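Local coordinates for ribose ABC transporter, substrate binding protein (Conexibacter woesei, PDB 4KQ9) that probably binds a sugar such as ribose as the periplasmic substrate-binding component of an ABC transporter, at residues T34-D39 with M258-E263. The protein carries 1 engineered substitution. Residues are numbered along the deposited sequence; the frame is centred on the assembly and turned at random.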
loop_
_atom_site.group_PDB
_atom_site.type_symbol
_atom_site.label_atom_id
_atom_site.label_comp_id
_atom_site.label_asym_id
_atom_site.label_seq_id
_atom_site.Cartn_x
_atom_site.Cartn_y
_atom_site.Cartn_z
ATOM N N THR A 34 2.281 17.007 15.975
ATOM C CA THR A 34 2.510 17.498 17.303
ATOM C C THR A 34 3.966 17.810 17.520
ATOM O O THR A 34 4.275 18.861 18.066
ATOM C CB THR A 34 2.010 16.448 18.328
ATOM O OG1 THR A 34 0.577 16.363 18.185
ATOM C CG2 THR A 34 2.453 16.776 19.747
ATOM N N VAL A 35 4.847 16.912 17.080
ATOM C CA VAL A 35 6.253 17.112 17.242
ATOM C C VAL A 35 6.765 18.346 16.518
ATOM O O VAL A 35 7.607 19.086 17.026
ATOM C CB VAL A 35 7.001 15.880 16.712
ATOM C CG1 VAL A 35 8.480 16.176 16.631
ATOM C CG2 VAL A 35 6.738 14.677 17.641
ATOM N N ARG A 36 6.271 18.548 15.316
ATOM C CA ARG A 36 6.689 19.691 14.493
ATOM C C ARG A 36 5.888 20.971 14.849
ATOM O O ARG A 36 6.083 22.023 14.233
ATOM C CB ARG A 36 6.470 19.355 13.022
ATOM C CG ARG A 36 7.298 18.203 12.470
ATOM C CD ARG A 36 8.769 18.378 12.785
ATOM N NE ARG A 36 9.339 19.527 12.073
ATOM C CZ ARG A 36 9.958 19.460 10.885
ATOM N NH1 ARG A 36 10.069 18.312 10.232
ATOM N NH2 ARG A 36 10.493 20.547 10.344
ATOM N N ARG A 37 4.942 20.841 15.760
ATOM C CA ARG A 37 4.107 21.935 16.255
ATOM C C ARG A 37 3.218 22.619 15.241
ATOM O O ARG A 37 2.998 23.820 15.314
ATOM C CB ARG A 37 4.960 22.950 17.019
ATOM C CG ARG A 37 5.504 22.341 18.297
ATOM C CD ARG A 37 6.005 23.362 19.306
ATOM N NE ARG A 37 7.310 23.835 18.905
ATOM C CZ ARG A 37 7.660 25.110 18.751
ATOM N NH1 ARG A 37 8.899 25.376 18.354
ATOM N NH2 ARG A 37 6.821 26.122 19.011
ATOM N N LEU A 38 2.655 21.833 14.334
ATOM C CA LEU A 38 1.725 22.317 13.362
ATOM C C LEU A 38 0.313 22.449 13.930
ATOM O O LEU A 38 -0.059 21.719 14.827
ATOM C CB LEU A 38 1.612 21.319 12.189
ATOM C CG LEU A 38 2.873 21.028 11.402
ATOM C CD1 LEU A 38 2.612 19.839 10.473
ATOM C CD2 LEU A 38 3.197 22.256 10.582
ATOM N N ASP A 39 -0.465 23.372 13.378
ATOM C CA ASP A 39 -1.914 23.347 13.536
ATOM C C ASP A 39 -2.495 22.405 12.487
ATOM O O ASP A 39 -2.624 22.756 11.297
ATOM C CB ASP A 39 -2.542 24.750 13.419
ATOM C CG ASP A 39 -4.055 24.715 13.583
ATOM O OD1 ASP A 39 -4.566 23.813 14.278
ATOM O OD2 ASP A 39 -4.747 25.566 13.000
HETATM N N MSE A 258 6.227 18.081 4.541
HETATM C CA MSE A 258 5.514 19.324 4.559
HETATM C C MSE A 258 6.099 20.290 5.540
HETATM O O MSE A 258 6.309 21.454 5.177
HETATM C CB MSE A 258 4.047 19.104 4.892
HETATM C CG MSE A 258 3.224 20.384 4.950
HETATM SE SE MSE A 258 3.011 21.108 3.114
HETATM C CE MSE A 258 1.654 19.896 2.493
ATOM N N ALA A 259 6.385 19.879 6.770
ATOM C CA ALA A 259 6.947 20.853 7.738
ATOM C C ALA A 259 8.343 21.382 7.330
ATOM O O ALA A 259 8.615 22.592 7.459
ATOM C CB ALA A 259 6.950 20.303 9.141
ATOM N N ASP A 260 9.186 20.544 6.734
ATOM C CA ASP A 260 10.471 21.017 6.286
ATOM C C ASP A 260 10.290 22.029 5.144
ATOM O O ASP A 260 11.038 23.026 5.076
ATOM C CB ASP A 260 11.405 19.909 5.787
ATOM C CG ASP A 260 11.954 19.009 6.896
ATOM O OD1 ASP A 260 11.892 19.355 8.099
ATOM O OD2 ASP A 260 12.474 17.915 6.547
ATOM N N TYR A 261 9.391 21.748 4.206
ATOM C CA TYR A 261 9.120 22.709 3.135
ATOM C C TYR A 261 8.576 24.055 3.691
ATOM O O TYR A 261 9.038 25.148 3.257
ATOM C CB TYR A 261 8.141 22.162 2.142
ATOM C CG TYR A 261 7.740 23.101 1.053
ATOM C CD1 TYR A 261 8.641 23.445 0.100
ATOM C CD2 TYR A 261 6.424 23.609 0.939
ATOM C CE1 TYR A 261 8.321 24.298 -0.919
ATOM C CE2 TYR A 261 6.091 24.501 -0.081
ATOM C CZ TYR A 261 7.068 24.815 -1.018
ATOM O OH TYR A 261 6.840 25.607 -2.124
ATOM N N LEU A 262 7.614 23.996 4.600
ATOM C CA LEU A 262 7.081 25.246 5.203
ATOM C C LEU A 262 8.155 26.024 5.993
ATOM O O LEU A 262 8.125 27.250 6.054
ATOM C CB LEU A 262 5.885 24.980 6.044
ATOM C CG LEU A 262 4.638 24.455 5.340
ATOM C CD1 LEU A 262 3.578 24.162 6.401
ATOM C CD2 LEU A 262 4.073 25.353 4.255
ATOM N N GLU A 263 9.159 25.331 6.493
ATOM C CA GLU A 263 10.199 25.947 7.282
ATOM C C GLU A 263 11.324 26.575 6.440
ATOM O O GLU A 263 11.853 27.616 6.801
ATOM C CB GLU A 263 10.743 24.852 8.183
ATOM C CG GLU A 263 11.937 25.196 9.008
ATOM C CD GLU A 263 12.269 24.059 9.967
ATOM O OE1 GLU A 263 11.355 23.574 10.715
ATOM O OE2 GLU A 263 13.437 23.647 9.942
HETATM O O HOH W 1 12.469 16.625 8.804
#
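Arg36 reaches across to Ala259, Asp260 and Glu263 and forms a salt-bridge network with the two acids. The contact joins the turn after helix 20-35 to helix 247-264, in the lobe built on the six-stranded parallel sheet, one of the two lobes of this periplasmic binding protein fold. Helix 20-35 ends in a Schellman motif, with Arg37 at positive phi. Leu38 then leads the chain into edge strand 39-45.

The close-packed part centres on Ala259. Ala259 CB sits against one face of the Arg36 guanidinium, opposite its centre, 3.6 Å from Arg36 CZ. The Arg36 chain bends at chi2 (-51°) and chi3 (-67°), which folds its methylenes and guanidinium over that methyl. Leu38 adds a looser apolar touch, Leu38 CD2 to Ala259 CB at 4.5 Å.

The polar side faces solvent. Arg36 NH1 and NH2 both donate end-on to one oxygen, Asp260 OD1, at 3.0 and 2.9 Å. Asp256, one helical turn before Asp260, forms a further salt bridge with Arg36 NH1. A leucine in place of Arg36 would probably leave Asp260 and Glu263 without their shared positive partner, their negative charges no longer offset by it. Water 1 donates to Asp260 OD2 at 2.6 Å and accepts a weak bond from Arg36 NH1. Glu263 OE1 lies in the Arg36 guanidinium plane, yet Arg36 NH2 approaches it, at 3.2 Å, from 50° above the carboxylate plane.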